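Local coordinates for protein polyprenyl synthetase (Zymomonas mobilis subsp. mobilis, PDB 4KKM) that probably builds prenyl diphosphates such as farnesyl diphosphate from shorter isoprenoid units, as a metal-dependent prenyltransferase of the FPP/GGPP synthase family, at residues 99-110 with 134-145; 89-100 with 146-154. All blocks are in the same frame, centred on the assembly; numbering follows the deposited sequence.

Both contacts join the same two helices, 87-109 and 131-150, which run antiparallel in this mainly helical fold. Contact 2 takes the first half of helix 87-109 and the last turn of helix 131-150 with the turn after it. Contact 1 takes the second half of helix 87-109, whose end carries the calcium ligand D108, and most of helix 131-150. The two share C99 and I100 and touch where A145 CB packs 3.4 Å from A96 O. Contact 1 is buried throughout; contact 2 is buried except round E151 and K153. Both reach the second subunit, contact 1 through polar groups. Contact 2 is mostly aliphatic, apart from R92, E151 and a water.

Contact 1 of 2, residues 99-110 with 134-145; sequences CIHVYSLIHDDM and AVLSGDALQALA. With CA (calcium ion), chain D.
Helices 99-109 and 134-145 pack antiparallel at 164°, their axes 8.2 Å apart at closest, and the backbones come nearest at Y103 and G138. They form a helix pair of the all-alpha isoprenoid synthase fold. The side chains of I106, H107 and L141 each sit as a knob among four residues of the facing helix. L141 CD1 meets V102 CG1 and I106 CD1, both at 3.7 Å. H107 has CG beside its backbone N (chi1 -77°), which swings the ring toward helix 134-145. Its NE2 donates to V135 O at 2.8 Å, nearly straight. The bond lies in the ring plane and uses a lone pair of the carbonyl. ND1 of the same ring is hydrogen-bonded to D139 OD2 of the second subunit, so both ring nitrogens are held. The Y103 ring takes Q142 CB over one face, a CH-pi contact. The Q142 amide follows over the same face, NE2 3.6 Å from Y103 CZ, its plane 23° from the ring. That NE2 is hydrogen-bonded to D139 O of the second subunit. A water accepts from Y103 OH and donates to Q142 OE1. A leucine in place of Y103 would probably leave that water without its hydroxyl partner and Q142 CB without a ring to rest on. D108 takes no part in the helix packing; D114 shares its metal, and D108 OD1 binds the calcium ion at 2.4 Å.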
loop_
_atom_site.group_PDB
_atom_site.type_symbol
_atom_site.label_atom_id
_atom_site.label_comp_id
_atom_site.label_asym_id
_atom_site.label_seq_id
_atom_site.Cartn_x
_atom_site.Cartn_y
_atom_site.Cartn_z
ATOM N N CYS B 99 9.106 -5.210 -2.565
ATOM C CA CYS B 99 8.177 -5.005 -1.456
ATOM C C CYS B 99 6.762 -5.419 -1.836
ATOM O O CYS B 99 6.076 -6.100 -1.075
ATOM C CB CYS B 99 8.164 -3.546 -1.007
ATOM S SG CYS B 99 9.572 -3.067 0.003
ATOM N N ILE B 100 6.327 -4.990 -3.012
ATOM C CA ILE B 100 4.990 -5.315 -3.499
ATOM C C ILE B 100 4.851 -6.813 -3.765
ATOM O O ILE B 100 3.856 -7.435 -3.389
ATOM C CB ILE B 100 4.670 -4.531 -4.775
ATOM C CG1 ILE B 100 4.729 -3.023 -4.496
ATOM C CG2 ILE B 100 3.323 -4.975 -5.370
ATOM C CD1 ILE B 100 3.780 -2.545 -3.400
ATOM N N HIS B 101 5.858 -7.394 -4.407
ATOM C CA HIS B 101 5.837 -8.822 -4.700
ATOM C C HIS B 101 5.788 -9.640 -3.410
ATOM O O HIS B 101 4.967 -10.547 -3.267
ATOM C CB HIS B 101 7.064 -9.208 -5.530
ATOM C CG HIS B 101 7.189 -10.677 -5.781
ATOM N ND1 HIS B 101 6.222 -11.413 -6.430
ATOM C CD2 HIS B 101 8.178 -11.556 -5.472
ATOM C CE1 HIS B 101 6.603 -12.675 -6.511
ATOM N NE2 HIS B 101 7.790 -12.785 -5.935
ATOM N N VAL B 102 6.666 -9.310 -2.469
ATOM C CA VAL B 102 6.750 -10.066 -1.223
ATOM C C VAL B 102 5.463 -9.929 -0.406
ATOM O O VAL B 102 4.934 -10.926 0.084
ATOM C CB VAL B 102 7.983 -9.661 -0.393
ATOM C CG1 VAL B 102 7.882 -10.195 1.045
ATOM C CG2 VAL B 102 9.254 -10.152 -1.081
ATOM N N TYR B 103 4.945 -8.709 -0.270
ATOM C CA TYR B 103 3.694 -8.541 0.473
ATOM C C TYR B 103 2.589 -9.372 -0.192
ATOM O O TYR B 103 1.763 -9.975 0.491
ATOM C CB TYR B 103 3.291 -7.053 0.649
ATOM C CG TYR B 103 2.029 -6.648 -0.118
ATOM C CD1 TYR B 103 0.767 -7.049 0.315
ATOM C CD2 TYR B 103 2.104 -5.860 -1.267
ATOM C CE1 TYR B 103 -0.382 -6.715 -0.388
ATOM C CE2 TYR B 103 0.945 -5.503 -1.979
ATOM C CZ TYR B 103 -0.297 -5.941 -1.523
ATOM O OH TYR B 103 -1.462 -5.622 -2.192
ATOM N N SER B 104 2.582 -9.418 -1.523
ATOM C CA SER B 104 1.530 -10.146 -2.229
ATOM C C SER B 104 1.568 -11.639 -1.921
ATOM O O SER B 104 0.526 -12.282 -1.821
ATOM C CB SER B 104 1.608 -9.925 -3.742
ATOM O OG SER B 104 2.617 -10.730 -4.335
ATOM N N LEU B 105 2.773 -12.180 -1.779
ATOM C CA LEU B 105 2.953 -13.589 -1.423
ATOM C C LEU B 105 2.490 -13.846 0.006
ATOM O O LEU B 105 1.854 -14.860 0.292
ATOM C CB LEU B 105 4.423 -13.989 -1.553
ATOM C CG LEU B 105 5.065 -13.949 -2.945
ATOM C CD1 LEU B 105 6.553 -14.239 -2.820
ATOM C CD2 LEU B 105 4.386 -14.941 -3.897
ATOM N N ILE B 106 2.814 -12.922 0.905
ATOM C CA ILE B 106 2.393 -13.061 2.299
ATOM C C ILE B 106 0.876 -13.152 2.396
ATOM O O ILE B 106 0.327 -14.046 3.050
ATOM C CB ILE B 106 2.851 -11.872 3.163
ATOM C CG1 ILE B 106 4.375 -11.739 3.159
ATOM C CG2 ILE B 106 2.332 -12.027 4.601
ATOM C CD1 ILE B 106 4.851 -10.533 3.973
ATOM N N HIS B 107 0.193 -12.228 1.731
ATOM C CA HIS B 107 -1.261 -12.227 1.763
ATOM C C HIS B 107 -1.863 -13.403 0.981
ATOM O O HIS B 107 -2.921 -13.912 1.341
ATOM C CB HIS B 107 -1.813 -10.882 1.284
ATOM C CG HIS B 107 -1.702 -9.788 2.310
ATOM N ND1 HIS B 107 -2.291 -8.553 2.142
ATOM C CD2 HIS B 107 -1.096 -9.761 3.519
ATOM C CE1 HIS B 107 -2.037 -7.803 3.205
ATOM N NE2 HIS B 107 -1.320 -8.511 4.058
ATOM N N ASP B 108 -1.179 -13.847 -0.068
ATOM C CA ASP B 108 -1.675 -14.964 -0.874
ATOM C C ASP B 108 -1.570 -16.311 -0.152
ATOM O O ASP B 108 -2.378 -17.207 -0.379
ATOM C CB ASP B 108 -0.938 -15.032 -2.215
ATOM C CG ASP B 108 -1.564 -16.028 -3.177
ATOM O OD1 ASP B 108 -2.702 -15.781 -3.635
ATOM O OD2 ASP B 108 -0.915 -17.054 -3.474
ATOM N N ASP B 109 -0.568 -16.456 0.710
ATOM C CA ASP B 109 -0.331 -17.725 1.392
ATOM C C ASP B 109 -1.318 -17.980 2.529
ATOM O O ASP B 109 -1.496 -19.122 2.947
ATOM C CB ASP B 109 1.105 -17.797 1.928
ATOM C CG ASP B 109 2.137 -17.930 0.819
ATOM O OD1 ASP B 109 1.785 -18.459 -0.258
ATOM O OD2 ASP B 109 3.298 -17.510 1.027
ATOM N N MET B 110 -1.953 -16.917 3.017
ATOM C CA MET B 110 -2.836 -16.995 4.186
ATOM C C MET B 110 -3.992 -17.990 3.986
ATOM O O MET B 110 -4.381 -18.266 2.845
ATOM C CB MET B 110 -3.348 -15.595 4.557
ATOM C CG MET B 110 -2.226 -14.634 4.932
ATOM S SD MET B 110 -2.725 -12.997 5.540
ATOM C CE MET B 110 -4.026 -12.567 4.376
ATOM N N ALA B 134 0.841 -11.929 9.574
ATOM C CA ALA B 134 0.939 -12.004 8.122
ATOM C C ALA B 134 0.148 -10.871 7.479
ATOM O O ALA B 134 0.607 -10.247 6.529
ATOM C CB ALA B 134 0.459 -13.361 7.612
ATOM N N VAL B 135 -1.047 -10.609 7.992
ATOM C CA VAL B 135 -1.840 -9.497 7.477
ATOM C C VAL B 135 -1.054 -8.182 7.596
ATOM O O VAL B 135 -0.884 -7.459 6.615
ATOM C CB VAL B 135 -3.186 -9.369 8.216
ATOM C CG1 VAL B 135 -3.925 -8.107 7.774
ATOM C CG2 VAL B 135 -4.041 -10.619 7.992
ATOM N N LEU B 136 -0.555 -7.901 8.800
ATOM C CA LEU B 136 0.122 -6.633 9.087
ATOM C C LEU B 136 1.475 -6.482 8.396
ATOM O O LEU B 136 1.789 -5.413 7.866
ATOM C CB LEU B 136 0.284 -6.440 10.600
ATOM C CG LEU B 136 -1.019 -6.272 11.394
ATOM C CD1 LEU B 136 -0.731 -5.987 12.864
ATOM C CD2 LEU B 136 -1.895 -5.168 10.795
ATOM N N SER B 137 2.284 -7.537 8.398
ATOM C CA SER B 137 3.591 -7.452 7.743
ATOM C C SER B 137 3.428 -7.170 6.251
ATOM O O SER B 137 4.195 -6.397 5.664
ATOM C CB SER B 137 4.422 -8.724 7.981
ATOM O OG SER B 137 3.761 -9.884 7.484
ATOM N N GLY B 138 2.428 -7.791 5.633
ATOM C CA GLY B 138 2.127 -7.490 4.241
ATOM C C GLY B 138 1.674 -6.046 4.081
ATOM O O GLY B 138 2.123 -5.329 3.185
ATOM N N ASP B 139 0.778 -5.611 4.959
ATOM C CA ASP B 139 0.276 -4.235 4.903
ATOM C C ASP B 139 1.413 -3.210 5.007
ATOM O O ASP B 139 1.436 -2.212 4.267
ATOM C CB ASP B 139 -0.790 -3.992 5.980
ATOM C CG ASP B 139 -2.116 -4.665 5.645
ATOM O OD1 ASP B 139 -2.298 -5.037 4.466
ATOM O OD2 ASP B 139 -2.974 -4.811 6.546
ATOM N N ALA B 140 2.364 -3.470 5.900
ATOM C CA ALA B 140 3.470 -2.540 6.125
ATOM C C ALA B 140 4.430 -2.547 4.946
ATOM O O ALA B 140 5.012 -1.513 4.600
ATOM C CB ALA B 140 4.216 -2.903 7.418
ATOM N N LEU B 141 4.603 -3.715 4.329
ATOM C CA LEU B 141 5.498 -3.810 3.179
ATOM C C LEU B 141 4.965 -3.040 1.978
ATOM O O LEU B 141 5.742 -2.444 1.228
ATOM C CB LEU B 141 5.785 -5.274 2.808
ATOM C CG LEU B 141 6.862 -5.954 3.668
ATOM C CD1 LEU B 141 6.904 -7.466 3.412
ATOM C CD2 LEU B 141 8.222 -5.340 3.387
ATOM N N GLN B 142 3.646 -3.042 1.779
ATOM C CA GLN B 142 3.104 -2.255 0.672
ATOM C C GLN B 142 3.394 -0.766 0.883
ATOM O O GLN B 142 3.842 -0.072 -0.032
ATOM C CB GLN B 142 1.599 -2.488 0.442
ATOM C CG GLN B 142 1.038 -1.487 -0.585
ATOM C CD GLN B 142 -0.280 -1.903 -1.231
ATOM O OE1 GLN B 142 -0.540 -1.559 -2.387
ATOM N NE2 GLN B 142 -1.114 -2.642 -0.497
ATOM N N ALA B 143 3.145 -0.278 2.096
ATOM C CA ALA B 143 3.451 1.113 2.415
ATOM C C ALA B 143 4.936 1.403 2.198
ATOM O O ALA B 143 5.302 2.458 1.680
ATOM C CB ALA B 143 3.055 1.436 3.858
ATOM N N LEU B 144 5.784 0.453 2.585
ATOM C CA LEU B 144 7.235 0.642 2.495
ATOM C C LEU B 144 7.696 0.862 1.052
ATOM O O LEU B 144 8.617 1.649 0.802
ATOM C CB LEU B 144 7.978 -0.550 3.111
ATOM C CG LEU B 144 9.497 -0.393 3.198
ATOM C CD1 LEU B 144 9.855 0.825 4.051
ATOM C CD2 LEU B 144 10.134 -1.656 3.762
ATOM N N ALA B 145 7.052 0.180 0.106
ATOM C CA ALA B 145 7.408 0.327 -1.305
ATOM C C ALA B 145 7.347 1.790 -1.733
ATOM O O ALA B 145 8.225 2.285 -2.448
ATOM C CB ALA B 145 6.475 -0.505 -2.185
HETATM CA CA CA D . -3.842 -17.520 -4.916
HETATM O O HOH W 1 -1.191 -3.689 -3.756
#

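Contact 2 of 2, residues 89-100 with 146-154; sequences AALRVGMAIECI and FEILSEEKI
This contact belongs to an antiparallel helix pair, where helix 89-100 meets the end of helix 131-150 and the turn after it. The axes of 89-100 and 146-150 are 8.7 Å apart at closest, with 161° between their directions. I148 is the knob, set among R92, M95, A96 and C99. Its CG1 branch carries CD1 to M95 CG at 3.7 Å, and to C99 SG. Its other branch, CG2, lies 3.5 Å from R92 O. A96 CB fits against L149 CD2. Beyond the helix end, I154 CD1 touches R92 CB at 3.6 Å and I154 CG2 meets V93 CG2. The R92 chain bends at chi3 (62°), which sets its guanidinium beside E151 and a water, with K153 CD over one face. R92 NH1 and K153 NZ are 4.6 Å apart, like charges that E151 probably offsets in part. The water, in the guanidinium plane, accepts from R92 NE at 2.7 Å and donates to I148 O and E151 OE1. E151 OE1 also makes a long salt bridge to R92 NH2 at 3.8 Å, by charge alone, since the oxygen stands well out of the plane. Q45 of helix 24-45 takes a hydrogen bond from the same NH2. F146 CE2 lies 4.5 Å from I100 CD1, while the ring stacks on F146 of the second subunit. The antiparallel pairing of long helices belongs to the all-alpha isoprenoid synthase fold.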
loop_
_atom_site.group_PDB
_atom_site.type_symbol
_atom_site.label_atom_id
_atom_site.label_comp_id
_atom_site.label_asym_id
_atom_site.label_seq_id
_atom_site.Cartn_x
_atom_site.Cartn_y
_atom_site.Cartn_z
ATOM N N ALA B 89 20.790 3.194 -7.059
ATOM C CA ALA B 89 19.438 3.715 -7.218
ATOM C C ALA B 89 18.539 2.671 -7.878
ATOM O O ALA B 89 17.425 2.423 -7.414
ATOM C CB ALA B 89 19.459 4.987 -8.037
ATOM N N ALA B 90 19.028 2.069 -8.962
ATOM C CA ALA B 90 18.307 0.988 -9.636
ATOM C C ALA B 90 17.968 -0.141 -8.663
ATOM O O ALA B 90 16.843 -0.646 -8.648
ATOM C CB ALA B 90 19.122 0.453 -10.815
ATOM N N LEU B 91 18.938 -0.519 -7.837
ATOM C CA LEU B 91 18.709 -1.550 -6.831
ATOM C C LEU B 91 17.620 -1.165 -5.824
ATOM O O LEU B 91 16.837 -2.014 -5.398
ATOM C CB LEU B 91 20.011 -1.892 -6.099
ATOM C CG LEU B 91 20.984 -2.812 -6.845
ATOM C CD1 LEU B 91 22.358 -2.784 -6.177
ATOM C CD2 LEU B 91 20.427 -4.229 -6.901
ATOM N N ARG B 92 17.568 0.107 -5.440
ATOM C CA ARG B 92 16.545 0.563 -4.492
ATOM C C ARG B 92 15.146 0.506 -5.106
ATOM O O ARG B 92 14.167 0.191 -4.426
ATOM C CB ARG B 92 16.844 1.983 -3.997
ATOM C CG ARG B 92 18.122 2.106 -3.170
ATOM C CD ARG B 92 18.125 3.378 -2.326
ATOM N NE ARG B 92 17.022 3.357 -1.371
ATOM C CZ ARG B 92 17.043 2.713 -0.207
ATOM N NH1 ARG B 92 18.127 2.045 0.172
ATOM N NH2 ARG B 92 15.975 2.741 0.583
ATOM N N VAL B 93 15.053 0.828 -6.391
ATOM C CA VAL B 93 13.790 0.660 -7.107
ATOM C C VAL B 93 13.454 -0.829 -7.154
ATOM O O VAL B 93 12.297 -1.219 -7.006
ATOM C CB VAL B 93 13.852 1.265 -8.531
ATOM C CG1 VAL B 93 12.569 0.942 -9.346
ATOM C CG2 VAL B 93 14.114 2.777 -8.458
ATOM N N GLY B 94 14.477 -1.657 -7.336
ATOM C CA GLY B 94 14.306 -3.094 -7.255
ATOM C C GLY B 94 13.742 -3.496 -5.899
ATOM O O GLY B 94 12.820 -4.309 -5.824
ATOM N N MET B 95 14.274 -2.924 -4.823
ATOM C CA MET B 95 13.732 -3.228 -3.495
ATOM C C MET B 95 12.256 -2.850 -3.400
ATOM O O MET B 95 11.450 -3.602 -2.852
ATOM C CB MET B 95 14.514 -2.541 -2.370
ATOM C CG MET B 95 13.878 -2.741 -0.989
ATOM S SD MET B 95 14.966 -2.343 0.401
ATOM C CE MET B 95 15.436 -0.659 -0.003
ATOM N N ALA B 96 11.913 -1.682 -3.938
ATOM C CA ALA B 96 10.536 -1.195 -3.900
ATOM C C ALA B 96 9.556 -2.156 -4.576
ATOM O O ALA B 96 8.498 -2.448 -4.018
ATOM C CB ALA B 96 10.436 0.201 -4.526
ATOM N N ILE B 97 9.891 -2.649 -5.771
ATOM C CA ILE B 97 8.983 -3.563 -6.466
ATOM C C ILE B 97 8.934 -4.893 -5.725
ATOM O O ILE B 97 7.896 -5.561 -5.678
ATOM C CB ILE B 97 9.336 -3.756 -7.989
ATOM C CG1 ILE B 97 8.268 -4.599 -8.703
ATOM C CG2 ILE B 97 10.714 -4.386 -8.175
ATOM C CD1 ILE B 97 6.873 -3.999 -8.625
ATOM N N GLU B 98 10.052 -5.261 -5.113
ATOM C CA GLU B 98 10.115 -6.512 -4.368
ATOM C C GLU B 98 9.265 -6.419 -3.101
ATOM O O GLU B 98 8.741 -7.423 -2.631
ATOM C CB GLU B 98 11.569 -6.890 -4.051
ATOM C CG GLU B 98 11.761 -8.284 -3.452
ATOM C CD GLU B 98 11.517 -9.434 -4.432
ATOM O OE1 GLU B 98 11.084 -9.202 -5.584
ATOM O OE2 GLU B 98 11.755 -10.593 -4.033
ATOM N N CYS B 99 9.106 -5.210 -2.565
ATOM C CA CYS B 99 8.177 -5.005 -1.456
ATOM C C CYS B 99 6.762 -5.419 -1.836
ATOM O O CYS B 99 6.076 -6.100 -1.075
ATOM C CB CYS B 99 8.164 -3.546 -1.007
ATOM S SG CYS B 99 9.572 -3.067 0.003
ATOM N N ILE B 100 6.327 -4.990 -3.012
ATOM C CA ILE B 100 4.990 -5.315 -3.499
ATOM C C ILE B 100 4.851 -6.813 -3.765
ATOM O O ILE B 100 3.856 -7.435 -3.389
ATOM C CB ILE B 100 4.670 -4.531 -4.775
ATOM C CG1 ILE B 100 4.729 -3.023 -4.496
ATOM C CG2 ILE B 100 3.323 -4.975 -5.370
ATOM C CD1 ILE B 100 3.780 -2.545 -3.400
ATOM N N PHE B 146 6.303 2.481 -1.285
ATOM C CA PHE B 146 6.080 3.864 -1.700
ATOM C C PHE B 146 6.984 4.827 -0.946
ATOM O O PHE B 146 7.436 5.832 -1.510
ATOM C CB PHE B 146 4.599 4.239 -1.577
ATOM C CG PHE B 146 3.723 3.461 -2.509
ATOM C CD1 PHE B 146 3.639 3.809 -3.853
ATOM C CD2 PHE B 146 3.026 2.351 -2.062
ATOM C CE1 PHE B 146 2.855 3.070 -4.728
ATOM C CE2 PHE B 146 2.242 1.610 -2.931
ATOM C CZ PHE B 146 2.153 1.973 -4.267
ATOM N N GLU B 147 7.265 4.513 0.317
ATOM C CA GLU B 147 8.251 5.283 1.071
ATOM C C GLU B 147 9.604 5.248 0.369
ATOM O O GLU B 147 10.259 6.281 0.222
ATOM C CB GLU B 147 8.402 4.775 2.514
ATOM C CG GLU B 147 9.280 5.701 3.358
ATOM C CD GLU B 147 9.508 5.201 4.772
ATOM O OE1 GLU B 147 8.792 4.275 5.208
ATOM O OE2 GLU B 147 10.410 5.740 5.452
ATOM N N ILE B 148 10.012 4.061 -0.073
ATOM C CA ILE B 148 11.307 3.897 -0.739
ATOM C C ILE B 148 11.383 4.726 -2.020
ATOM O O ILE B 148 12.363 5.440 -2.253
ATOM C CB ILE B 148 11.586 2.410 -1.077
ATOM C CG1 ILE B 148 11.773 1.582 0.199
ATOM C CG2 ILE B 148 12.817 2.273 -1.981
ATOM C CD1 ILE B 148 11.644 0.081 -0.041
ATOM N N LEU B 149 10.342 4.644 -2.844
ATOM C CA LEU B 149 10.333 5.360 -4.122
ATOM C C LEU B 149 10.317 6.876 -3.963
ATOM O O LEU B 149 10.735 7.607 -4.865
ATOM C CB LEU B 149 9.140 4.938 -4.979
ATOM C CG LEU B 149 9.196 3.549 -5.616
ATOM C CD1 LEU B 149 7.967 3.329 -6.486
ATOM C CD2 LEU B 149 10.475 3.403 -6.442
ATOM N N SER B 150 9.826 7.349 -2.824
ATOM C CA SER B 150 9.674 8.784 -2.608
ATOM C C SER B 150 11.000 9.482 -2.292
ATOM O O SER B 150 11.135 10.687 -2.504
ATOM C CB SER B 150 8.669 9.053 -1.484
ATOM O OG SER B 150 9.255 8.798 -0.219
ATOM N N GLU B 151 11.971 8.725 -1.792
ATOM C CA GLU B 151 13.230 9.300 -1.305
ATOM C C GLU B 151 14.168 9.813 -2.401
ATOM O O GLU B 151 14.226 9.268 -3.503
ATOM C CB GLU B 151 13.971 8.296 -0.422
ATOM C CG GLU B 151 13.190 7.847 0.793
ATOM C CD GLU B 151 14.032 7.012 1.734
ATOM O OE1 GLU B 151 15.005 6.388 1.263
ATOM O OE2 GLU B 151 13.731 6.991 2.944
ATOM N N GLU B 152 14.926 10.857 -2.076
ATOM C CA GLU B 152 15.848 11.473 -3.027
ATOM C C GLU B 152 16.941 10.517 -3.521
ATOM O O GLU B 152 17.432 10.650 -4.646
ATOM C CB GLU B 152 16.488 12.713 -2.394
ATOM N N LYS B 153 17.324 9.568 -2.670
ATOM C CA LYS B 153 18.259 8.501 -3.038
ATOM C C LYS B 153 17.932 7.862 -4.389
ATOM O O LYS B 153 18.820 7.358 -5.073
ATOM C CB LYS B 153 18.238 7.387 -1.985
ATOM C CG LYS B 153 18.662 7.788 -0.590
ATOM C CD LYS B 153 18.650 6.582 0.337
ATOM C CE LYS B 153 19.050 6.958 1.751
ATOM N NZ LYS B 153 19.309 5.746 2.576
ATOM N N ILE B 154 16.649 7.858 -4.747
ATOM C CA ILE B 154 16.175 7.214 -5.974
ATOM C C ILE B 154 16.573 7.996 -7.211
ATOM O O ILE B 154 17.186 7.450 -8.129
ATOM C CB ILE B 154 14.643 7.058 -5.957
ATOM C CG1 ILE B 154 14.233 6.199 -4.759
ATOM C CG2 ILE B 154 14.138 6.453 -7.271
ATOM C CD1 ILE B 154 14.849 4.820 -4.769
HETATM O O HOH W 2 14.822 4.900 -0.988
#